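Local coordinates for protein cytochrome c (Chlorobaculum tepidum, PDB 3A9F) that probably carries electrons through its single heme c, as the C-terminal domain of the cytochrome cz subunit of the green sulfur bacterial photosynthetic reaction centre, at residues Lys32-Arg37 / Ile86-Lys91; Leu63-Met68 / Asp79-Ile84. One frame throughout, in Å; residues are numbered along the deposited sequence. Where two conformers were deposited one is given.

Contact 1. Residues Lys32-Arg37 / Ile86-Lys91; sequences KLVDVR and IWLHEK. With HEC (heme c), chain C.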
loop_
_atom_site.group_PDB
_atom_site.type_symbol
_atom_site.label_atom_id
_atom_site.label_comp_id
_atom_site.label_asym_id
_atom_site.label_seq_id
_atom_site.Cartn_x
_atom_site.Cartn_y
_atom_site.Cartn_z
ATOM N N LYS A 32 -10.016 -3.304 2.117
ATOM C CA LYS A 32 -10.885 -3.283 0.947
ATOM C C LYS A 32 -10.320 -2.360 -0.121
ATOM O O LYS A 32 -10.338 -2.707 -1.309
ATOM C CB LYS A 32 -12.300 -2.872 1.343
ATOM C CG LYS A 32 -12.995 -3.936 2.157
ATOM C CD LYS A 32 -14.391 -3.515 2.560
ATOM C CE LYS A 32 -15.036 -4.594 3.446
ATOM N NZ LYS A 32 -16.389 -4.205 3.890
ATOM N N LEU A 33 -9.801 -1.206 0.287
ATOM C CA LEU A 33 -9.217 -0.268 -0.667
ATOM C C LEU A 33 -7.936 -0.817 -1.314
ATOM O O LEU A 33 -7.731 -0.648 -2.509
ATOM C CB LEU A 33 -8.973 1.069 0.015
ATOM C CG LEU A 33 -8.606 2.229 -0.934
ATOM C CD1 LEU A 33 -9.654 2.470 -2.033
ATOM C CD2 LEU A 33 -8.327 3.478 -0.117
ATOM N N VAL A 34 -7.099 -1.494 -0.530
ATOM C CA VAL A 34 -5.932 -2.195 -1.081
ATOM C C VAL A 34 -6.376 -3.211 -2.126
ATOM O O VAL A 34 -5.797 -3.292 -3.218
ATOM C CB VAL A 34 -5.110 -2.903 0.039
ATOM C CG1 VAL A 34 -4.010 -3.768 -0.565
ATOM C CG2 VAL A 34 -4.528 -1.883 1.005
ATOM N N ASP A 35 -7.425 -3.967 -1.801
ATOM C CA ASP A 35 -7.914 -4.997 -2.718
ATOM C C ASP A 35 -8.374 -4.382 -4.035
ATOM O O ASP A 35 -8.085 -4.912 -5.106
ATOM C CB ASP A 35 -9.070 -5.779 -2.086
ATOM C CG ASP A 35 -8.628 -6.750 -0.994
ATOM O OD1 ASP A 35 -7.411 -6.955 -0.768
ATOM O OD2 ASP A 35 -9.542 -7.306 -0.338
ATOM N N VAL A 36 -9.070 -3.249 -3.955
ATOM C CA VAL A 36 -9.546 -2.573 -5.158
ATOM C C VAL A 36 -8.380 -1.978 -5.972
ATOM O O VAL A 36 -8.325 -2.160 -7.197
ATOM C CB VAL A 36 -10.569 -1.450 -4.800
ATOM C CG1 VAL A 36 -10.953 -0.626 -6.032
ATOM C CG2 VAL A 36 -11.812 -2.043 -4.172
ATOM N N ARG A 37 -7.466 -1.273 -5.309
ATOM C CA ARG A 37 -6.469 -0.505 -6.046
ATOM C C ARG A 37 -5.275 -1.332 -6.510
ATOM O O ARG A 37 -4.659 -0.993 -7.510
ATOM C CB ARG A 37 -5.965 0.683 -5.224
ATOM C CG ARG A 37 -7.032 1.739 -4.932
ATOM C CD ARG A 37 -7.636 2.328 -6.190
ATOM N NE ARG A 37 -8.486 3.474 -5.865
ATOM C CZ ARG A 37 -9.642 3.754 -6.474
ATOM N NH1 ARG A 37 -10.135 2.944 -7.404
ATOM N NH2 ARG A 37 -10.320 4.851 -6.144
ATOM N N ILE A 86 -0.551 2.597 4.940
ATOM C CA ILE A 86 -0.738 2.216 6.337
ATOM C C ILE A 86 -1.105 0.737 6.445
ATOM O O ILE A 86 -0.514 0.007 7.234
ATOM C CB ILE A 86 -1.811 3.090 7.003
ATOM C CG1 ILE A 86 -1.281 4.520 7.191
ATOM C CG2 ILE A 86 -2.237 2.472 8.354
ATOM C CD1 ILE A 86 -2.391 5.555 7.450
ATOM N N TRP A 87 -2.064 0.282 5.644
ATOM C CA TRP A 87 -2.488 -1.113 5.752
ATOM C C TRP A 87 -1.354 -2.054 5.348
ATOM O O TRP A 87 -1.084 -3.039 6.045
ATOM C CB TRP A 87 -3.753 -1.401 4.921
ATOM C CG TRP A 87 -4.300 -2.756 5.236
ATOM C CD1 TRP A 87 -5.202 -3.061 6.218
ATOM C CD2 TRP A 87 -3.923 -3.993 4.636
ATOM N NE1 TRP A 87 -5.429 -4.413 6.249
ATOM C CE2 TRP A 87 -4.654 -5.012 5.292
ATOM C CE3 TRP A 87 -3.055 -4.344 3.590
ATOM C CZ2 TRP A 87 -4.543 -6.362 4.938
ATOM C CZ3 TRP A 87 -2.941 -5.685 3.239
ATOM C CH2 TRP A 87 -3.681 -6.679 3.917
ATOM N N LEU A 88 -0.686 -1.772 4.229
ATOM C CA LEU A 88 0.404 -2.658 3.815
ATOM C C LEU A 88 1.518 -2.679 4.865
ATOM O O LEU A 88 2.064 -3.753 5.175
ATOM C CB LEU A 88 0.974 -2.232 2.476
ATOM C CG LEU A 88 0.060 -2.454 1.281
ATOM C CD1 LEU A 88 0.631 -1.696 0.077
ATOM C CD2 LEU A 88 -0.120 -3.955 0.985
ATOM N N HIS A 89 1.843 -1.510 5.423
ATOM C CA HIS A 89 2.910 -1.436 6.410
ATOM C C HIS A 89 2.559 -2.237 7.673
ATOM O O HIS A 89 3.401 -2.975 8.207
ATOM C CB HIS A 89 3.217 0.026 6.748
ATOM C CG HIS A 89 4.268 0.182 7.794
ATOM N ND1 HIS A 89 4.056 0.893 8.952
ATOM C CD2 HIS A 89 5.527 -0.309 7.872
ATOM C CE1 HIS A 89 5.147 0.841 9.697
ATOM N NE2 HIS A 89 6.055 0.121 9.063
ATOM N N GLU A 90 1.322 -2.105 8.155
ATOM C CA GLU A 90 0.961 -2.670 9.466
ATOM C C GLU A 90 0.381 -4.078 9.442
ATOM O O GLU A 90 0.460 -4.787 10.452
ATOM C CB GLU A 90 0.020 -1.724 10.213
ATOM C CG GLU A 90 0.669 -0.357 10.444
ATOM C CD GLU A 90 0.039 0.503 11.531
ATOM O OE1 GLU A 90 -0.835 0.022 12.287
ATOM O OE2 GLU A 90 0.440 1.682 11.628
ATOM N N LYS A 91 -0.170 -4.496 8.299
ATOM C CA LYS A 91 -0.958 -5.734 8.244
ATOM C C LYS A 91 -0.560 -6.762 7.188
ATOM O O LYS A 91 -0.874 -7.943 7.344
ATOM C CB LYS A 91 -2.443 -5.413 8.047
ATOM C CG LYS A 91 -3.098 -4.563 9.128
ATOM C CD LYS A 91 -3.184 -5.298 10.453
ATOM C CE LYS A 91 -3.927 -4.446 11.454
ATOM N NZ LYS A 91 -3.880 -5.043 12.810
HETATM FE FE HEC C . 2.040 -2.481 -9.201
HETATM C CHA HEC C . 4.985 -3.875 -10.198
HETATM C CHB HEC C . 2.779 -3.305 -5.941
HETATM C CHC HEC C . -0.923 -1.137 -8.189
HETATM C CHD HEC C . 1.371 -1.528 -12.400
HETATM N NA HEC C . 3.571 -3.400 -8.268
HETATM C C1A HEC C . 4.717 -3.901 -8.860
HETATM C C2A HEC C . 5.596 -4.431 -7.841
HETATM C C3A HEC C . 4.982 -4.246 -6.657
HETATM C C4A HEC C . 3.704 -3.631 -6.906
HETATM C CMA HEC C . 5.459 -4.635 -5.244
HETATM C CAA HEC C . 6.980 -5.044 -8.117
HETATM C CBA HEC C . 8.026 -3.932 -8.114
HETATM C CGA HEC C . 9.422 -4.482 -8.206
HETATM O O1A HEC C . 9.644 -5.485 -8.919
HETATM O O2A HEC C . 10.314 -3.906 -7.560
HETATM N NB HEC C . 1.066 -2.316 -7.413
HETATM C C1B HEC C . 1.591 -2.654 -6.178
HETATM C C2B HEC C . 0.699 -2.166 -5.153
HETATM C C3B HEC C . -0.318 -1.554 -5.780
HETATM C C4B HEC C . -0.111 -1.636 -7.197
HETATM C CMB HEC C . 0.996 -2.335 -3.647
HETATM C CAB HEC C . -1.520 -0.778 -5.233
HETATM C CBB HEC C . -0.999 0.528 -4.578
HETATM N NC HEC C . 0.508 -1.528 -10.131
HETATM C C1C HEC C . -0.650 -1.079 -9.532
HETATM C C2C HEC C . -1.511 -0.530 -10.543
HETATM C C3C HEC C . -0.885 -0.671 -11.736
HETATM C C4C HEC C . 0.403 -1.259 -11.476
HETATM C CMC HEC C . -2.928 -0.020 -10.265
HETATM C CAC HEC C . -1.351 -0.285 -13.158
HETATM C CBC HEC C . -1.770 1.201 -13.293
HETATM N ND HEC C . 3.021 -2.674 -10.995
HETATM C C1D HEC C . 2.569 -2.159 -12.200
HETATM C C2D HEC C . 3.541 -2.416 -13.234
HETATM C C3D HEC C . 4.644 -3.141 -12.560
HETATM C C4D HEC C . 4.263 -3.263 -11.181
HETATM C CMD HEC C . 3.395 -1.985 -14.682
HETATM C CAD HEC C . 5.924 -3.643 -13.229
HETATM C CBD HEC C . 6.935 -2.512 -13.380
HETATM C CGD HEC C . 7.481 -2.161 -12.029
HETATM O O1D HEC C . 8.141 -3.020 -11.396
HETATM O O2D HEC C . 7.218 -1.019 -11.578
#

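Contact 2. Residues Leu63-Met68 / Asp79-Ile84; sequences LIVKRM and DDAKTI. With HEC (heme c), chain C.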
loop_
_atom_site.group_PDB
_atom_site.type_symbol
_atom_site.label_atom_id
_atom_site.label_comp_id
_atom_site.label_asym_id
_atom_site.label_seq_id
_atom_site.Cartn_x
_atom_site.Cartn_y
_atom_site.Cartn_z
ATOM N N LEU A 63 7.285 4.481 -0.789
ATOM C CA LEU A 63 8.016 4.561 -2.045
ATOM C C LEU A 63 7.306 3.796 -3.156
ATOM O O LEU A 63 7.042 4.345 -4.233
ATOM C CB LEU A 63 9.450 4.035 -1.866
ATOM C CG LEU A 63 10.347 4.079 -3.105
ATOM C CD1 LEU A 63 10.737 5.517 -3.422
ATOM C CD2 LEU A 63 11.595 3.229 -2.895
ATOM N N ILE A 64 6.995 2.532 -2.900
ATOM C CA ILE A 64 6.416 1.721 -3.962
ATOM C C ILE A 64 4.949 2.110 -4.238
ATOM O O ILE A 64 4.516 2.114 -5.403
ATOM C CB ILE A 64 6.632 0.193 -3.746
ATOM C CG1 ILE A 64 6.318 -0.596 -5.025
ATOM C CG2 ILE A 64 5.831 -0.352 -2.576
ATOM C CD1 ILE A 64 7.161 -0.231 -6.235
ATOM N N VAL A 65 4.186 2.468 -3.199
ATOM C CA VAL A 65 2.781 2.856 -3.406
ATOM C C VAL A 65 2.719 4.114 -4.266
ATOM O O VAL A 65 1.894 4.196 -5.195
ATOM C CB VAL A 65 2.061 3.030 -2.068
ATOM C CG1 VAL A 65 0.678 3.633 -2.258
ATOM C CG2 VAL A 65 1.964 1.670 -1.347
ATOM N N LYS A 66 3.607 5.075 -3.985
ATOM C CA LYS A 66 3.639 6.310 -4.760
ATOM C C LYS A 66 4.102 6.070 -6.208
ATOM O O LYS A 66 3.614 6.732 -7.135
ATOM C CB LYS A 66 4.474 7.392 -4.052
ATOM C CG LYS A 66 3.904 7.849 -2.683
ATOM C CD LYS A 66 2.504 8.490 -2.698
ATOM C CE LYS A 66 2.531 9.926 -3.197
ATOM N NZ LYS A 66 1.178 10.569 -3.115
ATOM N N ARG A 67 5.011 5.114 -6.415
ATOM C CA ARG A 67 5.404 4.743 -7.771
ATOM C C ARG A 67 4.203 4.209 -8.539
ATOM O O ARG A 67 3.935 4.633 -9.669
ATOM C CB ARG A 67 6.517 3.706 -7.747
ATOM C CG ARG A 67 7.093 3.425 -9.103
ATOM C CD ARG A 67 8.339 2.594 -8.961
ATOM N NE ARG A 67 9.388 3.293 -8.224
ATOM C CZ ARG A 67 10.466 2.706 -7.715
ATOM N NH1 ARG A 67 10.640 1.400 -7.849
ATOM N NH2 ARG A 67 11.369 3.421 -7.066
ATOM N N MET A 68 3.463 3.289 -7.926
ATOM C CA MET A 68 2.263 2.759 -8.569
ATOM C C MET A 68 1.236 3.856 -8.845
ATOM O O MET A 68 0.644 3.911 -9.931
ATOM C CB MET A 68 1.667 1.630 -7.727
ATOM C CG MET A 68 2.636 0.482 -7.499
ATOM S SD MET A 68 2.990 -0.396 -9.061
ATOM C CE MET A 68 4.770 -0.505 -8.858
ATOM N N ASP A 79 -5.080 10.403 -1.005
ATOM C CA ASP A 79 -5.673 9.776 0.176
ATOM C C ASP A 79 -5.662 8.254 0.097
ATOM O O ASP A 79 -5.391 7.578 1.092
ATOM C CB ASP A 79 -7.084 10.276 0.416
ATOM C CG ASP A 79 -7.111 11.646 0.997
ATOM O OD1 ASP A 79 -6.257 11.942 1.850
ATOM O OD2 ASP A 79 -8.011 12.420 0.614
ATOM N N ASP A 80 -5.931 7.704 -1.083
ATOM C CA ASP A 80 -5.849 6.257 -1.249
ATOM C C ASP A 80 -4.431 5.793 -0.899
ATOM O O ASP A 80 -4.247 4.770 -0.240
ATOM C CB ASP A 80 -6.087 5.831 -2.707
ATOM C CG ASP A 80 -7.503 6.009 -3.214
ATOM O OD1 ASP A 80 -8.432 6.174 -2.416
ATOM O OD2 ASP A 80 -7.669 5.932 -4.476
ATOM N N ALA A 81 -3.419 6.526 -1.373
ATOM C CA ALA A 81 -2.039 6.114 -1.151
ATOM C C ALA A 81 -1.715 6.107 0.331
ATOM O O ALA A 81 -1.000 5.219 0.793
ATOM C CB ALA A 81 -1.086 7.019 -1.904
ATOM N N LYS A 82 -2.248 7.075 1.085
ATOM C CA LYS A 82 -2.011 7.094 2.533
ATOM C C LYS A 82 -2.625 5.867 3.202
ATOM O O LYS A 82 -1.968 5.170 3.991
ATOM C CB LYS A 82 -2.596 8.366 3.152
ATOM C CG LYS A 82 -1.862 9.647 2.780
ATOM C CD LYS A 82 -2.673 10.835 3.284
ATOM C CE LYS A 82 -2.017 12.174 3.126
ATOM N NZ LYS A 82 -2.932 13.221 3.651
ATOM N N THR A 83 -3.886 5.586 2.877
ATOM C CA THR A 83 -4.599 4.444 3.470
ATOM C C THR A 83 -3.928 3.123 3.129
ATOM O O THR A 83 -3.746 2.262 3.989
ATOM C CB THR A 83 -6.047 4.476 2.987
ATOM O OG1 THR A 83 -6.662 5.673 3.480
ATOM C CG2 THR A 83 -6.837 3.251 3.446
ATOM N N ILE A 84 -3.583 2.966 1.859
ATOM C CA ILE A 84 -2.985 1.740 1.374
ATOM C C ILE A 84 -1.630 1.517 2.022
ATOM O O ILE A 84 -1.326 0.405 2.453
ATOM C CB ILE A 84 -2.878 1.781 -0.172
ATOM C CG1 ILE A 84 -4.276 1.668 -0.780
ATOM C CG2 ILE A 84 -1.931 0.666 -0.693
ATOM C CD1 ILE A 84 -4.344 2.037 -2.264
HETATM FE FE HEC C . 2.040 -2.481 -9.201
HETATM C CHA HEC C . 4.985 -3.875 -10.198
HETATM C CHB HEC C . 2.779 -3.305 -5.941
HETATM C CHC HEC C . -0.923 -1.137 -8.189
HETATM C CHD HEC C . 1.371 -1.528 -12.400
HETATM N NA HEC C . 3.571 -3.400 -8.268
HETATM C C1A HEC C . 4.717 -3.901 -8.860
HETATM C C2A HEC C . 5.596 -4.431 -7.841
HETATM C C3A HEC C . 4.982 -4.246 -6.657
HETATM C C4A HEC C . 3.704 -3.631 -6.906
HETATM C CMA HEC C . 5.459 -4.635 -5.244
HETATM C CAA HEC C . 6.980 -5.044 -8.117
HETATM C CBA HEC C . 8.026 -3.932 -8.114
HETATM C CGA HEC C . 9.422 -4.482 -8.206
HETATM O O1A HEC C . 9.644 -5.485 -8.919
HETATM O O2A HEC C . 10.314 -3.906 -7.560
HETATM N NB HEC C . 1.066 -2.316 -7.413
HETATM C C1B HEC C . 1.591 -2.654 -6.178
HETATM C C2B HEC C . 0.699 -2.166 -5.153
HETATM C C3B HEC C . -0.318 -1.554 -5.780
HETATM C C4B HEC C . -0.111 -1.636 -7.197
HETATM C CMB HEC C . 0.996 -2.335 -3.647
HETATM C CAB HEC C . -1.520 -0.778 -5.233
HETATM C CBB HEC C . -0.999 0.528 -4.578
HETATM N NC HEC C . 0.508 -1.528 -10.131
HETATM C C1C HEC C . -0.650 -1.079 -9.532
HETATM C C2C HEC C . -1.511 -0.530 -10.543
HETATM C C3C HEC C . -0.885 -0.671 -11.736
HETATM C C4C HEC C . 0.403 -1.259 -11.476
HETATM C CMC HEC C . -2.928 -0.020 -10.265
HETATM C CAC HEC C . -1.351 -0.285 -13.158
HETATM C CBC HEC C . -1.770 1.201 -13.293
HETATM N ND HEC C . 3.021 -2.674 -10.995
HETATM C C1D HEC C . 2.569 -2.159 -12.200
HETATM C C2D HEC C . 3.541 -2.416 -13.234
HETATM C C3D HEC C . 4.644 -3.141 -12.560
HETATM C C4D HEC C . 4.263 -3.263 -11.181
HETATM C CMD HEC C . 3.395 -1.985 -14.682
HETATM C CAD HEC C . 5.924 -3.643 -13.229
HETATM C CBD HEC C . 6.935 -2.512 -13.380
HETATM C CGD HEC C . 7.481 -2.161 -12.029
HETATM O O1D HEC C . 8.141 -3.020 -11.396
HETATM O O2D HEC C . 7.218 -1.019 -11.578
#

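Contact 1. Residues Lys32-Arg37 / Ile86-Lys91
Val34 meets Trp87 and Leu88 with its two methyl groups, one for each partner. CG2 rests 3.9 Å from CE3 of Trp87, approaching the six-membered part of the indole obliquely, and also touches the CB of that residue; the two side chains cross at about a right angle. CG1, which lies opposite the backbone N (chi1 173°), comes 4.2 Å from CD2 of Leu88. CB of Lys91, four residues on from Trp87, lies 3.5 Å above one face of the indole, offset toward the rim, while CD2 of Leu88 meets the ring edge in plane. With CG anti to the carbonyl carbon (chi1 -70°), Leu88 turns CD2 to Val34 and CD1 to the heme methyl CMB, 3.8 Å away. On the other segment the carbonyl O of Arg37 lies 3.4 Å from the heme methyl CMC. No hydrogen bond links the segments, and the contact is wholly apolar. It is the pairing of N- and C-terminal helices characteristic of class I cytochromes c, here helix 27-37 with helix 78-91. Phe27, Ala30 and Lys31 extend the surface against Trp87, and Val61 and Val65 of helix 61-70 pack on Leu88.

Contact 2. Residues Leu63-Met68 / Asp79-Ile84
Val65 and Ala81 form the centre of this contact, where their CA atoms approach to 6.2 Å, the closest pair across the two segments. The valine points both methyl groups at the partner helix. A chi1 of 171° swings CG1 to the far side of CB from the backbone N, where it lies 3.8 Å from CB of Ala81 and touches the carbonyl O of Ala81 as well. CG2 takes the other direction and meets CG2 of Ile84 at 4.1 Å, one turn along the second helix. CB of Ala81, besides meeting CG1 of Val65, is approached by the aliphatic part of Lys66, whose CD comes within 4.0 Å. The lysine chain bends at chi2 and chi3 to lie against this methyl, while its NZ is hydrogen-bonded to Gln69 and forms a salt bridge with Asp78. Ile84 also reaches the cofactor: the CG2 that meets Val65 is 4.0 Å from the heme atom CBB. Apolar packing joins these helices; the axes of the two segments run roughly antiparallel, at 148° between their directions, and approach to 9.8 Å.

On the first helix Met68 turns to the heme, its SD bound to the iron at 2.3 Å. His42 supplies the other protein ligand, completing the His-Met axial coordination typical of class I cytochromes c. The contact joins the helix that carries the methionine ligand to helix 78-91. Ile64 of helix 61-70 packs on Phe51 and Tyr55 of helix 48-56, whereas on the side of helix 27-37 Thr83 touches Ala30 and Leu33, and Ile84 touches Arg37.

How the contacts relate
From the N terminus, the chain first forms helix 27-37, then passes the heme ligand His42 and helix 48-56 before reaching helix 61-70. A loop leads from there into helix 78-91, and contact 2 closes this short connection, with 10 residues between its segments. Contact 1 closes a far longer loop, of 48 intervening residues, and contact 2 lies wholly within it; the last helix is thereby returned to the first. Both contacts draw on helix 78-91, contact 2 near its start and contact 1 near its end, with centres about 9 Å apart. They are joined directly by a salt bridge from Arg37 NE to Asp80 OD2 (2.9 Å), and both reach the heme.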